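Local coordinates for protein porin B (Pseudomonas putida, PDB 4GEY) that forms a beta-barrel channel in the bacterial outer membrane that binds glucose and probably serves carbohydrate-selective uptake, at residues V49-G54 with V119-G124; V205-F210 with M235-V240; P243-L248 with A295-T300. The protein carries 2 engineered substitutions. All coordinates share one frame; numbering follows the deposited sequence.

Contact 1. Residues V49-G54 with V119-G124. With BGC (beta-D-glucopyranose), chain B.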
loop_
_atom_site.group_PDB
_atom_site.type_symbol
_atom_site.label_atom_id
_atom_site.label_comp_id
_atom_site.label_asym_id
_atom_site.label_seq_id
_atom_site.Cartn_x
_atom_site.Cartn_y
_atom_site.Cartn_z
ATOM N N VAL A 49 -13.426 3.227 -5.635
ATOM C CA VAL A 49 -12.448 4.261 -5.301
ATOM C C VAL A 49 -12.033 4.961 -6.572
ATOM O O VAL A 49 -11.582 4.312 -7.506
ATOM C CB VAL A 49 -11.159 3.688 -4.629
ATOM C CG1 VAL A 49 -10.160 4.810 -4.351
ATOM C CG2 VAL A 49 -11.495 2.944 -3.362
ATOM N N GLY A 50 -12.192 6.281 -6.615
ATOM C CA GLY A 50 -11.743 7.042 -7.763
ATOM C C GLY A 50 -10.740 8.089 -7.324
ATOM O O GLY A 50 -10.991 8.799 -6.353
ATOM N N GLU A 51 -9.605 8.171 -8.020
ATOM C CA GLU A 51 -8.603 9.197 -7.744
ATOM C C GLU A 51 -8.241 10.072 -8.955
ATOM O O GLU A 51 -7.827 9.562 -10.001
ATOM C CB GLU A 51 -7.344 8.562 -7.164
ATOM C CG GLU A 51 -7.436 8.289 -5.677
ATOM C CD GLU A 51 -6.601 7.103 -5.236
ATOM O OE1 GLU A 51 -5.616 6.756 -5.934
ATOM O OE2 GLU A 51 -6.948 6.512 -4.191
ATOM N N VAL A 52 -8.392 11.387 -8.801
ATOM C CA VAL A 52 -8.011 12.353 -9.829
ATOM C C VAL A 52 -6.735 13.067 -9.427
ATOM O O VAL A 52 -6.563 13.405 -8.260
ATOM C CB VAL A 52 -9.081 13.445 -9.994
ATOM C CG1 VAL A 52 -8.674 14.427 -11.077
ATOM C CG2 VAL A 52 -10.427 12.829 -10.311
ATOM N N ALA A 53 -5.849 13.320 -10.387
ATOM C CA ALA A 53 -4.648 14.116 -10.115
ATOM C C ALA A 53 -4.260 15.006 -11.289
ATOM O O ALA A 53 -4.282 14.583 -12.452
ATOM C CB ALA A 53 -3.497 13.227 -9.723
ATOM N N GLY A 54 -3.910 16.246 -10.977
ATOM C CA GLY A 54 -3.490 17.184 -11.993
ATOM C C GLY A 54 -2.317 18.000 -11.498
ATOM O O GLY A 54 -2.317 18.451 -10.359
ATOM N N VAL A 119 1.102 9.664 -6.976
ATOM C CA VAL A 119 0.105 10.647 -6.567
ATOM C C VAL A 119 -1.307 10.119 -6.740
ATOM O O VAL A 119 -2.282 10.815 -6.459
ATOM C CB VAL A 119 0.270 11.968 -7.331
ATOM C CG1 VAL A 119 1.642 12.516 -7.071
ATOM C CG2 VAL A 119 0.057 11.759 -8.827
ATOM N N GLN A 120 -1.412 8.880 -7.205
ATOM C CA GLN A 120 -2.708 8.231 -7.321
ATOM C C GLN A 120 -2.572 6.785 -6.868
ATOM O O GLN A 120 -2.443 5.886 -7.707
ATOM C CB GLN A 120 -3.226 8.293 -8.761
ATOM C CG GLN A 120 -3.632 9.670 -9.212
ATOM C CD GLN A 120 -3.668 9.812 -10.740
ATOM O OE1 GLN A 120 -2.675 10.223 -11.362
ATOM N NE2 GLN A 120 -4.811 9.479 -11.343
ATOM N N GLU A 121 -2.612 6.566 -5.550
ATOM C CA GLU A 121 -2.363 5.236 -4.970
ATOM C C GLU A 121 -3.187 4.146 -5.637
ATOM O O GLU A 121 -2.763 3.012 -5.721
ATOM C CB GLU A 121 -2.635 5.208 -3.454
ATOM C CG GLU A 121 -4.099 5.461 -3.030
ATOM C CD GLU A 121 -4.972 4.207 -3.046
ATOM O OE1 GLU A 121 -6.209 4.318 -2.888
ATOM O OE2 GLU A 121 -4.427 3.094 -3.184
ATOM N N VAL A 122 -4.378 4.471 -6.108
ATOM C CA VAL A 122 -5.228 3.407 -6.598
ATOM C C VAL A 122 -4.756 2.837 -7.952
ATOM O O VAL A 122 -5.198 1.759 -8.360
ATOM C CB VAL A 122 -6.689 3.839 -6.641
ATOM C CG1 VAL A 122 -6.972 4.611 -7.927
ATOM C CG2 VAL A 122 -7.571 2.628 -6.508
ATOM N N TRP A 123 -3.857 3.551 -8.635
ATOM C CA TRP A 123 -3.329 3.086 -9.917
ATOM C C TRP A 123 -2.226 2.031 -9.761
ATOM O O TRP A 123 -1.326 2.172 -8.926
ATOM C CB TRP A 123 -2.749 4.239 -10.728
ATOM C CG TRP A 123 -2.226 3.791 -12.077
ATOM C CD1 TRP A 123 -2.921 3.762 -13.254
ATOM C CD2 TRP A 123 -0.911 3.301 -12.389
ATOM N NE1 TRP A 123 -2.130 3.290 -14.271
ATOM C CE2 TRP A 123 -0.890 2.999 -13.769
ATOM C CE3 TRP A 123 0.249 3.084 -11.639
ATOM C CZ2 TRP A 123 0.240 2.494 -14.412
ATOM C CZ3 TRP A 123 1.377 2.580 -12.288
ATOM C CH2 TRP A 123 1.363 2.297 -13.651
ATOM N N GLY A 124 -2.266 0.996 -10.594
ATOM C CA GLY A 124 -1.127 0.108 -10.679
ATOM C C GLY A 124 -1.473 -1.364 -10.757
ATOM O O GLY A 124 -2.610 -1.756 -10.502
HETATM C C2 BGC B . -1.413 0.362 -6.242
HETATM C C3 BGC B . -1.801 0.324 -4.898
HETATM C C4 BGC B . -1.494 -0.960 -4.272
HETATM C C5 BGC B . 0.005 -1.367 -4.405
HETATM C C6 BGC B . 0.290 -2.646 -4.050
HETATM C C1 BGC B . 0.003 0.165 -6.407
HETATM O O1 BGC B . 0.294 0.206 -7.758
HETATM O O2 BGC B . -1.793 1.660 -6.805
HETATM O O3 BGC B . -3.240 0.612 -4.820
HETATM O O4 BGC B . -1.890 -0.909 -2.931
HETATM O O5 BGC B . 0.380 -1.126 -5.864
HETATM O O6 BGC B . 0.009 -3.683 -4.930
#
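Glu51, on strand 42-57 of the outer-membrane beta-barrel, reaches inward and grips a type I beta turn, Gln120 to Trp123, in the loop that carries much of the glucose site. The evidence is one firm hydrogen bond: Val122 N donates to Glu51 OE1 at 2.6 Å, meeting the oxygen on its syn side, 16° out of the carboxylate plane. An extended chain beyond CG (chi2 151°) gives the glutamate this span. Its other oxygen, OE2, lies 2.7 Å from Glu121 OE1, the carboxylate planes being turned 57° apart. Lys431 forms a salt bridge with Glu121 OE1 and a long, weak ion pair with Glu51 OE2, placing a positive charge beside both acids that probably moderates their mutual repulsion.

The turn is closed by Trp123 N donating to Gln120 O, and two of its carbonyls, Glu121 O and Trp123 O, turn away from Glu51 to the sugar. Glu121 O accepts from O3 of beta-D-glucopyranose at 2.6 Å, and Trp123 O accepts from its O1 at 2.8 Å. The sugar's O2 is modelled too close to both carbonyls, so the fine geometry is doubtful. Arg98 and Arg125 also hydrogen-bond the glucose. The backbone thus links wall to ligand: Glu51 takes the N-H of Val122, while the carbonyl of the same peptide faces the sugar.

Gln120 makes a second, looser tie. Its NE2 gives only a weak bond of 3.3 Å to Glu51 O and another weak one to Arg101 O, whereas OE1 is satisfied by Leu103 N. Apolar contacts border the polar centre: Val49 and Val122 run antiparallel alongside each other, with Val49 CG1 4.0 Å from Val122 CG2, and beyond the glutamine Ala53 CB lies 3.9 Å from Val119 CG2.

Contact 2. Residues V205-F210 with M235-V240. Engineered in segment 235-240: Met235 (natural residue Leu), Met237 (natural residue Val). With C8E ((hydroxyethyloxy)tri(ethyloxy)octane), chain C.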
loop_
_atom_site.group_PDB
_atom_site.type_symbol
_atom_site.label_atom_id
_atom_site.label_comp_id
_atom_site.label_asym_id
_atom_site.label_seq_id
_atom_site.Cartn_x
_atom_site.Cartn_y
_atom_site.Cartn_z
ATOM N N VAL A 205 0.962 -11.999 17.949
ATOM C CA VAL A 205 2.120 -12.282 17.112
ATOM C C VAL A 205 1.644 -13.088 15.919
ATOM O O VAL A 205 0.607 -13.743 15.984
ATOM C CB VAL A 205 3.215 -13.063 17.880
ATOM C CG1 VAL A 205 3.776 -12.213 19.003
ATOM C CG2 VAL A 205 2.661 -14.348 18.422
ATOM N N GLN A 206 2.385 -13.031 14.821
ATOM C CA GLN A 206 1.981 -13.749 13.615
ATOM C C GLN A 206 3.130 -13.934 12.655
ATOM O O GLN A 206 4.064 -13.125 12.609
ATOM C CB GLN A 206 0.836 -13.032 12.904
ATOM C CG GLN A 206 1.146 -11.638 12.413
ATOM C CD GLN A 206 -0.032 -11.067 11.635
ATOM O OE1 GLN A 206 -1.027 -11.763 11.409
ATOM N NE2 GLN A 206 0.069 -9.801 11.221
ATOM N N VAL A 207 3.045 -15.006 11.883
ATOM C CA VAL A 207 4.046 -15.319 10.873
ATOM C C VAL A 207 3.273 -15.843 9.678
ATOM O O VAL A 207 2.156 -16.339 9.831
ATOM C CB VAL A 207 5.069 -16.380 11.386
ATOM C CG1 VAL A 207 4.356 -17.635 11.858
ATOM C CG2 VAL A 207 6.097 -16.725 10.316
ATOM N N GLY A 208 3.844 -15.713 8.488
ATOM C CA GLY A 208 3.179 -16.189 7.293
ATOM C C GLY A 208 4.153 -16.715 6.263
ATOM O O GLY A 208 5.357 -16.495 6.356
ATOM N N ALA A 209 3.621 -17.425 5.277
ATOM C CA ALA A 209 4.420 -17.883 4.149
ATOM C C ALA A 209 3.645 -17.601 2.862
ATOM O O ALA A 209 2.559 -18.144 2.647
ATOM C CB ALA A 209 4.736 -19.355 4.286
ATOM N N PHE A 210 4.198 -16.726 2.025
ATOM C CA PHE A 210 3.549 -16.318 0.782
ATOM C C PHE A 210 4.339 -16.815 -0.412
ATOM O O PHE A 210 5.560 -16.635 -0.486
ATOM C CB PHE A 210 3.429 -14.794 0.699
ATOM C CG PHE A 210 2.538 -14.197 1.744
ATOM C CD1 PHE A 210 2.952 -14.111 3.067
ATOM C CD2 PHE A 210 1.291 -13.712 1.406
ATOM C CE1 PHE A 210 2.120 -13.562 4.026
ATOM C CE2 PHE A 210 0.456 -13.170 2.365
ATOM C CZ PHE A 210 0.871 -13.094 3.672
HETATM N N MSE A 235 8.452 -14.670 3.843
HETATM C CA MSE A 235 8.114 -15.104 5.175
HETATM C C MSE A 235 8.127 -13.895 6.099
HETATM O O MSE A 235 9.172 -13.533 6.624
HETATM C CB MSE A 235 9.150 -16.118 5.622
HETATM C CG MSE A 235 8.893 -16.730 6.967
HETATM SE SE MSE A 235 10.531 -17.582 7.604
HETATM C CE MSE A 235 11.309 -16.132 8.673
ATOM N N PRO A 236 6.971 -13.243 6.274
ATOM C CA PRO A 236 6.892 -12.110 7.200
ATOM C C PRO A 236 6.589 -12.555 8.619
ATOM O O PRO A 236 5.886 -13.555 8.788
ATOM C CB PRO A 236 5.713 -11.296 6.654
ATOM C CG PRO A 236 4.858 -12.279 5.991
ATOM C CD PRO A 236 5.742 -13.397 5.486
HETATM N N MSE A 237 7.124 -11.837 9.609
HETATM C CA MSE A 237 6.779 -12.039 11.028
HETATM C C MSE A 237 6.381 -10.703 11.633
HETATM O O MSE A 237 6.867 -9.658 11.206
HETATM C CB MSE A 237 7.967 -12.582 11.819
HETATM C CG MSE A 237 8.708 -13.698 11.145
HETATM SE SE MSE A 237 10.444 -14.022 11.991
HETATM C CE MSE A 237 9.822 -14.729 13.708
ATOM N N GLU A 238 5.526 -10.721 12.642
ATOM C CA GLU A 238 5.066 -9.455 13.196
ATOM C C GLU A 238 4.529 -9.560 14.607
ATOM O O GLU A 238 3.929 -10.563 14.989
ATOM C CB GLU A 238 3.987 -8.853 12.300
ATOM C CG GLU A 238 3.807 -7.364 12.458
ATOM C CD GLU A 238 2.809 -6.807 11.463
ATOM O OE1 GLU A 238 1.931 -7.577 11.001
ATOM O OE2 GLU A 238 2.908 -5.608 11.135
ATOM N N ALA A 239 4.754 -8.507 15.378
ATOM C CA ALA A 239 4.126 -8.355 16.677
ATOM C C ALA A 239 3.290 -7.093 16.597
ATOM O O ALA A 239 3.759 -6.071 16.091
ATOM C CB ALA A 239 5.178 -8.244 17.772
ATOM N N VAL A 240 2.046 -7.173 17.065
ATOM C CA VAL A 240 1.118 -6.048 16.982
ATOM C C VAL A 240 0.499 -5.758 18.347
ATOM O O VAL A 240 -0.290 -6.549 18.871
ATOM C CB VAL A 240 0.028 -6.294 15.916
ATOM C CG1 VAL A 240 -1.044 -5.222 15.965
ATOM C CG2 VAL A 240 0.645 -6.368 14.528
HETATM C C1 C8E C . 10.764 -8.977 15.084
HETATM C C2 C8E C . 9.528 -9.776 14.718
HETATM C C3 C8E C . 8.844 -10.227 16.002
HETATM C C4 C8E C . 8.700 -11.743 16.059
HETATM C C5 C8E C . 7.264 -12.157 16.349
HETATM C C6 C8E C . 6.840 -13.266 15.390
HETATM C C7 C8E C . 6.622 -14.579 16.130
HETATM C C8 C8E C . 5.983 -15.652 15.253
HETATM O O9 C8E C . 4.687 -15.949 15.741
HETATM C C10 C8E C . 4.288 -17.285 15.480
HETATM C C11 C8E C . 2.832 -17.528 15.879
HETATM O O12 C8E C . 2.606 -18.911 16.090
#
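Gln206 holds CG between its backbone N and carbonyl carbon (chi1 62°), whereas Glu238 swings CG away from its own N (chi1 -158°); the two extended chains then run abreast. They form a cross-strand pair at an antiparallel, hydrogen-bonded position of the beta-barrel wall, where strands 203-212 and 232-245 are neighbours. Gln206 NE2 donates to Glu238 OE1 at 2.9 Å, and the amide and carboxylate planes differ by only 13°. The oxygen lies in the amide plane and is approached nearly along its C-O axis. Further partners fix the pair: Asp157 O accepts from Gln206 NE2, Arg253 forms a salt bridge with Glu238 OE1, and Trp292 NE1 and Asn159 N both donate to OE2.

Beneath them, reciprocal backbone bonds set the register, with Gln206 N to Glu238 O at 2.9 Å and Glu238 N to Gln206 O at 2.8 Å. Gly208 N continues the ladder to Pro236 O. Pro236 has no N-H to return the bond, and its CD sits 3.2 Å from Gly208 O; Pro236 CG touches Phe210 CE1 at 3.6 Å, the two side chains running roughly perpendicular.

The face bearing Val205, Val207, Met237 and Ala239 is apolar and carries a detergent molecule, consistent with the membrane-facing surface of a porin. Met237, an engineered residue present as selenomethionine, bends at chi3 and brings CE to 3.7 Å from detergent C6. Its CG packs at 4.1 Å on Val207 CG2, while the other branch of that valine, CG1, lies 3.6 Å from detergent C10.

Contact 3. Residues P243-L248 with A295-T300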
loop_
_atom_site.group_PDB
_atom_site.type_symbol
_atom_site.label_atom_id
_atom_site.label_comp_id
_atom_site.label_asym_id
_atom_site.label_seq_id
_atom_site.Cartn_x
_atom_site.Cartn_y
_atom_site.Cartn_z
ATOM N N PRO A 243 -2.539 -1.101 22.616
ATOM C CA PRO A 243 -2.887 -0.672 23.971
ATOM C C PRO A 243 -3.835 0.529 23.963
ATOM O O PRO A 243 -4.079 1.132 22.911
ATOM C CB PRO A 243 -1.545 -0.228 24.528
ATOM C CG PRO A 243 -0.838 0.337 23.321
ATOM C CD PRO A 243 -1.286 -0.485 22.142
ATOM N N LYS A 244 -4.367 0.868 25.134
ATOM C CA LYS A 244 -5.061 2.136 25.314
ATOM C C LYS A 244 -4.114 3.082 26.033
ATOM O O LYS A 244 -3.539 2.726 27.052
ATOM C CB LYS A 244 -6.338 1.959 26.125
ATOM C CG LYS A 244 -7.322 0.954 25.535
ATOM C CD LYS A 244 -8.365 1.615 24.649
ATOM C CE LYS A 244 -9.319 0.574 24.045
ATOM N NZ LYS A 244 -8.666 -0.349 23.049
ATOM N N VAL A 245 -3.922 4.271 25.476
ATOM C CA VAL A 245 -3.110 5.284 26.129
ATOM C C VAL A 245 -4.071 6.391 26.501
ATOM O O VAL A 245 -4.693 6.984 25.620
ATOM C CB VAL A 245 -2.013 5.831 25.188
ATOM C CG1 VAL A 245 -1.062 6.747 25.950
ATOM C CG2 VAL A 245 -1.257 4.688 24.519
ATOM N N ASN A 246 -4.210 6.644 27.801
ATOM C CA ASN A 246 -5.170 7.623 28.303
ATOM C C ASN A 246 -6.599 7.351 27.837
ATOM O O ASN A 246 -7.327 8.284 27.490
ATOM C CB ASN A 246 -4.773 9.035 27.865
ATOM C CG ASN A 246 -3.539 9.534 28.559
ATOM O OD1 ASN A 246 -3.302 9.221 29.724
ATOM N ND2 ASN A 246 -2.746 10.329 27.856
ATOM N N GLY A 247 -6.994 6.082 27.810
ATOM C CA GLY A 247 -8.326 5.716 27.355
ATOM C C GLY A 247 -8.494 5.819 25.847
ATOM O O GLY A 247 -9.581 5.578 25.311
ATOM N N LEU A 248 -7.415 6.166 25.152
ATOM C CA LEU A 248 -7.469 6.293 23.698
ATOM C C LEU A 248 -6.703 5.166 22.975
ATOM O O LEU A 248 -5.586 4.807 23.355
ATOM C CB LEU A 248 -6.967 7.676 23.270
ATOM C CG LEU A 248 -7.653 8.848 23.981
ATOM C CD1 LEU A 248 -6.949 10.144 23.662
ATOM C CD2 LEU A 248 -9.136 8.946 23.625
ATOM N N ALA A 295 3.164 2.713 13.676
ATOM C CA ALA A 295 2.604 3.211 14.904
ATOM C C ALA A 295 1.466 4.170 14.588
ATOM O O ALA A 295 1.586 5.017 13.709
ATOM C CB ALA A 295 3.675 3.887 15.726
ATOM N N GLN A 296 0.354 4.007 15.293
ATOM C CA GLN A 296 -0.786 4.901 15.170
ATOM C C GLN A 296 -1.354 5.097 16.557
ATOM O O GLN A 296 -1.537 4.138 17.296
ATOM C CB GLN A 296 -1.856 4.288 14.278
ATOM C CG GLN A 296 -1.417 3.951 12.867
ATOM C CD GLN A 296 -2.518 3.242 12.104
ATOM O OE1 GLN A 296 -2.517 2.014 11.983
ATOM N NE2 GLN A 296 -3.482 4.013 11.598
ATOM N N GLN A 297 -1.650 6.336 16.915
ATOM C CA GLN A 297 -2.135 6.625 18.248
ATOM C C GLN A 297 -3.117 7.783 18.258
ATOM O O GLN A 297 -2.847 8.841 17.705
ATOM C CB GLN A 297 -0.955 6.954 19.148
ATOM C CG GLN A 297 -1.328 7.194 20.581
ATOM C CD GLN A 297 -1.871 5.943 21.226
ATOM O OE1 GLN A 297 -1.187 4.919 21.291
ATOM N NE2 GLN A 297 -3.118 6.007 21.683
ATOM N N GLN A 298 -4.266 7.581 18.888
ATOM C CA GLN A 298 -5.156 8.696 19.157
ATOM C C GLN A 298 -4.650 9.414 20.407
ATOM O O GLN A 298 -4.467 8.799 21.442
ATOM C CB GLN A 298 -6.600 8.218 19.351
ATOM C CG GLN A 298 -7.632 9.348 19.395
ATOM C CD GLN A 298 -9.083 8.854 19.488
ATOM O OE1 GLN A 298 -9.394 7.696 19.174
ATOM N NE2 GLN A 298 -9.978 9.745 19.921
ATOM N N VAL A 299 -4.422 10.717 20.308
ATOM C CA VAL A 299 -3.892 11.458 21.442
ATOM C C VAL A 299 -4.875 12.434 22.108
ATOM O O VAL A 299 -4.679 12.797 23.269
ATOM C CB VAL A 299 -2.533 12.137 21.122
ATOM C CG1 VAL A 299 -1.488 11.080 20.807
ATOM C CG2 VAL A 299 -2.658 13.109 19.972
ATOM N N THR A 300 -5.937 12.841 21.411
ATOM C CA THR A 300 -6.994 13.645 22.065
ATOM C C THR A 300 -8.410 13.167 21.764
ATOM O O THR A 300 -8.666 12.534 20.742
ATOM C CB THR A 300 -6.931 15.150 21.722
ATOM O OG1 THR A 300 -7.137 15.332 20.319
ATOM C CG2 THR A 300 -5.599 15.764 22.132
#
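Leu248 closes a two-residue type I' beta hairpin turn, Val245 to Leu248, between barrel strands 232-245 and 248-259, and its side chain lies against the end of strand 282-298. CB sits 3.3 Å from Gln298 O and also meets the CB of that glutamine. CG continues over the same carbonyl at 4.1 Å, and the chain then forks. CD1 reaches past the strand end to Val299 C at 3.5 Å, while CD2 rests on the amide of Gln298, 3.9 Å from NE2. The two side chains cross at about a right angle.

Gln298 is held in place by its NE2, which donates to Thr300 O and to Val306 O. Nearer the turn's Val245, Gln297 bends at chi2 (65°). Its NE2 donates to Gln298 O at 3.1 Å and more weakly to Leu248 O, an oxygen already bonded to Val245 N within the turn. OE1 lies 3.2 Å from Val245 CG2 and takes its hydrogen bond from Tyr252 OH.

With one weak hydrogen bond across it, the contact relies largely on Leu248 carbons, with Val245 against the Gln297 amide; the amides covered mostly bond within their own segment or to neighbouring strands and loops.

Overall arrangement
All three contacts involve the barrel wall, but only contact 1 adds an inner loop and holds residues of the glucose pocket. Contact 2 is wall alone, on the other side of the chain's centre, its centre about 29 Å from that of contact 1; the side chain of Phe210 is still about 12 Å from the sugar. Contact 3 shares strand 232-245 with contact 2, segment 243-248 following 235-240 toward the hairpin turn, and their centres are about 24 Å apart. It lies about 30 Å from contact 1 between centres, about 15 Å between nearest atoms. Glucose binding, strand pairing and turn packing occupy separate regions, connected through the barrel rather than by touch.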